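Local coordinates for pesticidal crystal protein Cry4Aa (Bacillus thuringiensis, PDB 2C9K) that promotes colloid-osmotic lysis of midgut epithelial cells in mosquito larvae after binding to them, as a pore-forming member of the delta endotoxin family, at residues A5-V10 against G408-K413; Y353-N358 against D428-I433. All blocks are in the same frame, centred on the assembly; numbering follows the deposited sequence.

The two contacts lie in succession where the helical N-terminal domain of the activated toxin meets its beta-prism domain. Contact 1 sets the first helix on a loop of the prism, and contact 2 joins strand 353-362 to the loop that runs into strand 432-440; their centres are about 11 Å apart. Residues 408-413 of contact 1 and 428-433 of contact 2 join them directly: Ser431 OG is 2.7 Å from Pro410 O and Lys413 NZ is 2.9 Å from Asp428 O, both probable hydrogen bonds. Thr7 CG2 also packs 3.5 Å from Ser431 OG, so helix 5-16 touches both segments. No ligand lies at either contact.

Contact 1: residues A5-V10 against G408-K413; sequences AYTIVV and GLPILK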
# COMPACT_ATOMS: atom_id res chain seq x y z
N ALA A 5 10.04 5.62 -9.20
CA ALA A 5 8.81 6.13 -9.80
C ALA A 5 7.59 5.51 -9.12
O ALA A 5 6.63 6.22 -8.80
CB ALA A 5 8.78 5.83 -11.29
N TYR A 6 7.63 4.20 -8.90
CA TYR A 6 6.53 3.49 -8.24
C TYR A 6 6.08 4.25 -7.00
O TYR A 6 4.92 4.66 -6.89
CB TYR A 6 6.97 2.08 -7.83
CG TYR A 6 7.29 1.14 -8.97
CD1 TYR A 6 8.14 0.06 -8.78
CD2 TYR A 6 6.73 1.32 -10.24
CE1 TYR A 6 8.43 -0.83 -9.81
CE2 TYR A 6 7.01 0.45 -11.28
CZ TYR A 6 7.86 -0.63 -11.06
OH TYR A 6 8.16 -1.50 -12.09
N THR A 7 7.00 4.44 -6.07
CA THR A 7 6.70 5.13 -4.83
C THR A 7 6.46 6.64 -4.98
O THR A 7 5.75 7.22 -4.16
CB THR A 7 7.79 4.88 -3.76
OG1 THR A 7 9.08 5.06 -4.35
CG2 THR A 7 7.67 3.46 -3.22
N ILE A 8 7.02 7.27 -6.01
CA ILE A 8 6.80 8.71 -6.21
C ILE A 8 5.43 8.98 -6.85
O ILE A 8 4.70 9.87 -6.42
CB ILE A 8 7.86 9.36 -7.13
CG1 ILE A 8 9.23 9.39 -6.44
CG2 ILE A 8 7.42 10.78 -7.47
CD1 ILE A 8 10.35 9.84 -7.34
N VAL A 9 5.11 8.24 -7.90
CA VAL A 9 3.83 8.41 -8.55
C VAL A 9 2.72 8.22 -7.52
O VAL A 9 1.70 8.91 -7.55
CB VAL A 9 3.63 7.39 -9.69
CG1 VAL A 9 2.21 7.48 -10.22
CG2 VAL A 9 4.64 7.65 -10.80
N VAL A 10 2.91 7.27 -6.61
CA VAL A 10 1.90 7.01 -5.60
C VAL A 10 1.87 8.15 -4.60
O VAL A 10 0.80 8.54 -4.13
CB VAL A 10 2.19 5.67 -4.87
CG1 VAL A 10 1.20 5.47 -3.74
CG2 VAL A 10 2.08 4.53 -5.86
N GLY A 408 14.65 -1.25 3.07
CA GLY A 408 13.86 -0.03 3.11
C GLY A 408 13.32 0.18 1.72
O GLY A 408 13.67 -0.57 0.80
N LEU A 409 12.46 1.17 1.53
CA LEU A 409 11.91 1.41 0.20
C LEU A 409 12.39 2.73 -0.41
O LEU A 409 13.01 3.55 0.27
CB LEU A 409 10.38 1.36 0.26
CG LEU A 409 9.77 -0.05 0.36
CD1 LEU A 409 10.17 -0.87 -0.84
CD2 LEU A 409 10.23 -0.75 1.63
N PRO A 410 12.12 2.93 -1.70
CA PRO A 410 12.54 4.16 -2.38
C PRO A 410 11.95 5.46 -1.81
O PRO A 410 11.06 5.43 -0.96
CB PRO A 410 12.09 3.91 -3.82
CG PRO A 410 12.20 2.43 -3.95
CD PRO A 410 11.57 1.97 -2.66
N ILE A 411 12.47 6.59 -2.30
CA ILE A 411 11.99 7.90 -1.87
C ILE A 411 10.51 8.05 -2.23
O ILE A 411 9.98 7.31 -3.06
CB ILE A 411 12.77 9.03 -2.56
CG1 ILE A 411 12.79 8.80 -4.08
CG2 ILE A 411 14.18 9.11 -1.99
CD1 ILE A 411 13.49 9.91 -4.86
N LEU A 412 9.86 9.02 -1.60
CA LEU A 412 8.45 9.27 -1.82
C LEU A 412 8.20 10.52 -2.65
O LEU A 412 7.11 10.73 -3.19
CB LEU A 412 7.74 9.38 -0.48
CG LEU A 412 6.28 9.77 -0.50
CD1 LEU A 412 5.48 8.68 -1.17
CD2 LEU A 412 5.81 10.00 0.91
N LYS A 413 9.22 11.37 -2.75
CA LYS A 413 9.12 12.61 -3.50
C LYS A 413 10.31 12.80 -4.43
O LYS A 413 11.34 12.16 -4.25
CB LYS A 413 9.04 13.79 -2.54
CG LYS A 413 7.91 13.70 -1.54
CD LYS A 413 7.75 15.00 -0.77
CE LYS A 413 8.90 15.26 0.19
NZ LYS A 413 8.85 14.40 1.40
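Thr7 carries the polar part of this contact, directing its hydroxyl from the first turn of helix 5-16 to the backbone of the loop 408-413. OG1 donates to Ile411 O at 2.7 Å, and the C=O...OG1 angle of 162° means that it approaches the carbonyl almost end-on. A chi1 of 47° places OG1 between the backbone N and the carbonyl carbon of its own residue. From there it can also reach Ser4 O, so the single hydroxyl proton may be shared between the two carbonyls. Threonine suits the place: it supplies a donor to a buried loop carbonyl while offering carbon to its surroundings. The Pro410 ring crosses the threonine side chain at about a right angle, with CB 3.3 Å from Thr7 OG1.

Next along the helix, Ile8 lies side by side with Ile411, both pointing the same way, and their CD1 atoms meet at 4.0 Å. These branched side chains make a buried apolar seam beside the hydrogen bond of Thr7, and Val36 of helix 29-37 also touches Ile8. The Leu412 side chain leaves the loop backbone pointing away from the helix, but with CG anti to the backbone N (chi1 174°) its end comes back, bringing CD1 to 3.3 Å from Thr7 O. On the loop side, Asn429 OD1 accepts from the backbone N of Leu412 and of Lys413.

This is an interface between the helical and beta-prism domains of the three-domain delta endotoxin fold, made here by helix 5-16 on the loop 408-413.

Contact 2: residues Y353-N358 against D428-I433; sequences YIFLLN and DNYSHI
A water sits between the backbone carbonyls of Phe355 and His432, 2.6 Å from Phe355 O and 2.8 Å from His432 O, while no direct hydrogen bond joins the two segments here. It may divide its protons among these and other acceptors. The nearest thing to a direct bond is a CA-H...O contact, Ile433 CA lying 3.2 Å from Ile354 O with a bent angle of 132° at the hydrogen. A backbone hydrogen bond is made just beyond the segment, between Ile354 and Leu434. Phe355 and Leu356 both face Phe379 on strand 373-381, a classic beta bulge.

Side chains supply most of the remaining contact. Phe355 and Tyr430 cross at about a right angle, their CB atoms 3.7 Å apart. Their ring planes are turned by only 27°, yet the rings are slid so far past each other, with centroids 5.8 Å apart, that they barely overlap; the touching is done by the bases of the side chains. With chi1 at 62°, Tyr430 carries its ring along the strand 353-358, and its OH ends 3.6 Å from Tyr353 CD1. Ile433 meets Tyr353 with both branches: CG2 packs 3.6 Å from Tyr353 CB, and CD1 approaches the ring near CD2. Isoleucine, with a short branch and a longer arm, can cover both, while Tyr353 OH bonds to Asn351.

On the far side, His432 ND1 donates to Ser431 OG, which lies in the imidazole plane and is also bonded to Pro410 O; NE2 is hydrogen-bonded with Arg261 NH2. With ND1 protonated and an arginine at NE2, a neutral ring is probable. Chemically, the join rests on apolar and aromatic surface, with a shared water between two carbonyls.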
# COMPACT_ATOMS: atom_id res chain seq x y z
N TYR A 353 10.50 7.08 13.38
CA TYR A 353 10.48 5.87 12.59
C TYR A 353 11.78 5.45 11.94
O TYR A 353 12.69 6.25 11.73
CB TYR A 353 9.42 6.01 11.50
CG TYR A 353 8.17 6.73 11.95
CD1 TYR A 353 7.96 8.07 11.63
CD2 TYR A 353 7.21 6.08 12.73
CE1 TYR A 353 6.82 8.74 12.07
CE2 TYR A 353 6.07 6.74 13.17
CZ TYR A 353 5.88 8.07 12.84
OH TYR A 353 4.77 8.74 13.31
N ILE A 354 11.85 4.16 11.60
CA ILE A 354 13.01 3.60 10.93
C ILE A 354 12.63 3.58 9.45
O ILE A 354 11.66 2.93 9.07
CB ILE A 354 13.30 2.16 11.45
CG1 ILE A 354 13.62 2.22 12.95
CG2 ILE A 354 14.48 1.55 10.73
CD1 ILE A 354 13.70 0.86 13.62
N PHE A 355 13.37 4.31 8.61
CA PHE A 355 13.05 4.37 7.19
C PHE A 355 14.10 3.72 6.30
O PHE A 355 13.92 3.60 5.09
CB PHE A 355 12.85 5.82 6.77
CG PHE A 355 14.11 6.63 6.75
CD1 PHE A 355 15.05 6.47 5.72
CD2 PHE A 355 14.37 7.57 7.73
CE1 PHE A 355 16.22 7.23 5.68
CE2 PHE A 355 15.53 8.34 7.70
CZ PHE A 355 16.46 8.17 6.67
N LEU A 356 15.21 3.31 6.91
CA LEU A 356 16.29 2.66 6.20
C LEU A 356 17.22 2.02 7.21
O LEU A 356 17.50 2.61 8.26
CB LEU A 356 17.08 3.67 5.36
CG LEU A 356 18.24 3.13 4.52
CD1 LEU A 356 17.70 2.28 3.37
CD2 LEU A 356 19.04 4.28 3.96
N LEU A 357 17.69 0.81 6.94
CA LEU A 357 18.63 0.21 7.86
C LEU A 357 19.68 -0.59 7.14
O LEU A 357 19.53 -0.96 5.98
CB LEU A 357 17.94 -0.66 8.92
CG LEU A 357 17.18 -1.91 8.54
CD1 LEU A 357 17.08 -2.81 9.76
CD2 LEU A 357 15.80 -1.52 8.03
N ASN A 358 20.77 -0.83 7.86
CA ASN A 358 21.91 -1.55 7.34
C ASN A 358 22.11 -2.76 8.22
O ASN A 358 22.17 -2.62 9.44
CB ASN A 358 23.14 -0.65 7.42
CG ASN A 358 24.30 -1.18 6.62
OD1 ASN A 358 24.79 -2.29 6.86
ND2 ASN A 358 24.76 -0.38 5.67
N ASP A 428 13.33 13.43 5.75
CA ASP A 428 12.27 14.26 5.18
C ASP A 428 11.81 13.78 3.81
O ASP A 428 11.18 14.53 3.06
CB ASP A 428 12.77 15.69 5.07
CG ASP A 428 13.87 15.84 4.04
OD1 ASP A 428 14.92 15.18 4.19
OD2 ASP A 428 13.69 16.61 3.08
N ASN A 429 12.13 12.54 3.46
CA ASN A 429 11.71 11.97 2.19
C ASN A 429 11.82 10.46 2.19
O ASN A 429 12.83 9.91 1.74
CB ASN A 429 12.55 12.54 1.05
CG ASN A 429 12.02 12.14 -0.31
OD1 ASN A 429 11.06 11.37 -0.41
ND2 ASN A 429 12.63 12.65 -1.37
N TYR A 430 10.79 9.79 2.69
CA TYR A 430 10.76 8.33 2.76
C TYR A 430 9.31 7.86 2.57
O TYR A 430 8.38 8.50 3.07
CB TYR A 430 11.30 7.86 4.11
CG TYR A 430 10.49 8.33 5.29
CD1 TYR A 430 9.56 7.50 5.90
CD2 TYR A 430 10.61 9.64 5.76
CE1 TYR A 430 8.76 7.97 6.94
CE2 TYR A 430 9.82 10.11 6.80
CZ TYR A 430 8.90 9.27 7.38
OH TYR A 430 8.09 9.74 8.40
N SER A 431 9.13 6.76 1.86
CA SER A 431 7.79 6.24 1.58
C SER A 431 7.33 5.12 2.51
O SER A 431 6.13 4.84 2.60
CB SER A 431 7.73 5.73 0.15
OG SER A 431 8.62 4.64 -0.01
N HIS A 432 8.27 4.47 3.19
CA HIS A 432 7.90 3.39 4.10
C HIS A 432 8.69 3.45 5.39
O HIS A 432 9.77 4.04 5.43
CB HIS A 432 8.13 2.03 3.43
CG HIS A 432 7.17 1.71 2.33
ND1 HIS A 432 7.19 2.36 1.11
CD2 HIS A 432 6.18 0.79 2.24
CE1 HIS A 432 6.26 1.85 0.32
NE2 HIS A 432 5.63 0.89 0.99
N ILE A 433 8.15 2.85 6.44
CA ILE A 433 8.79 2.79 7.75
C ILE A 433 8.78 1.34 8.23
O ILE A 433 7.86 0.58 7.92
CB ILE A 433 8.03 3.64 8.80
CG1 ILE A 433 6.67 3.00 9.10
CG2 ILE A 433 7.89 5.09 8.32
CD1 ILE A 433 5.93 3.64 10.26
O HOH W 1 11.79 3.40 3.60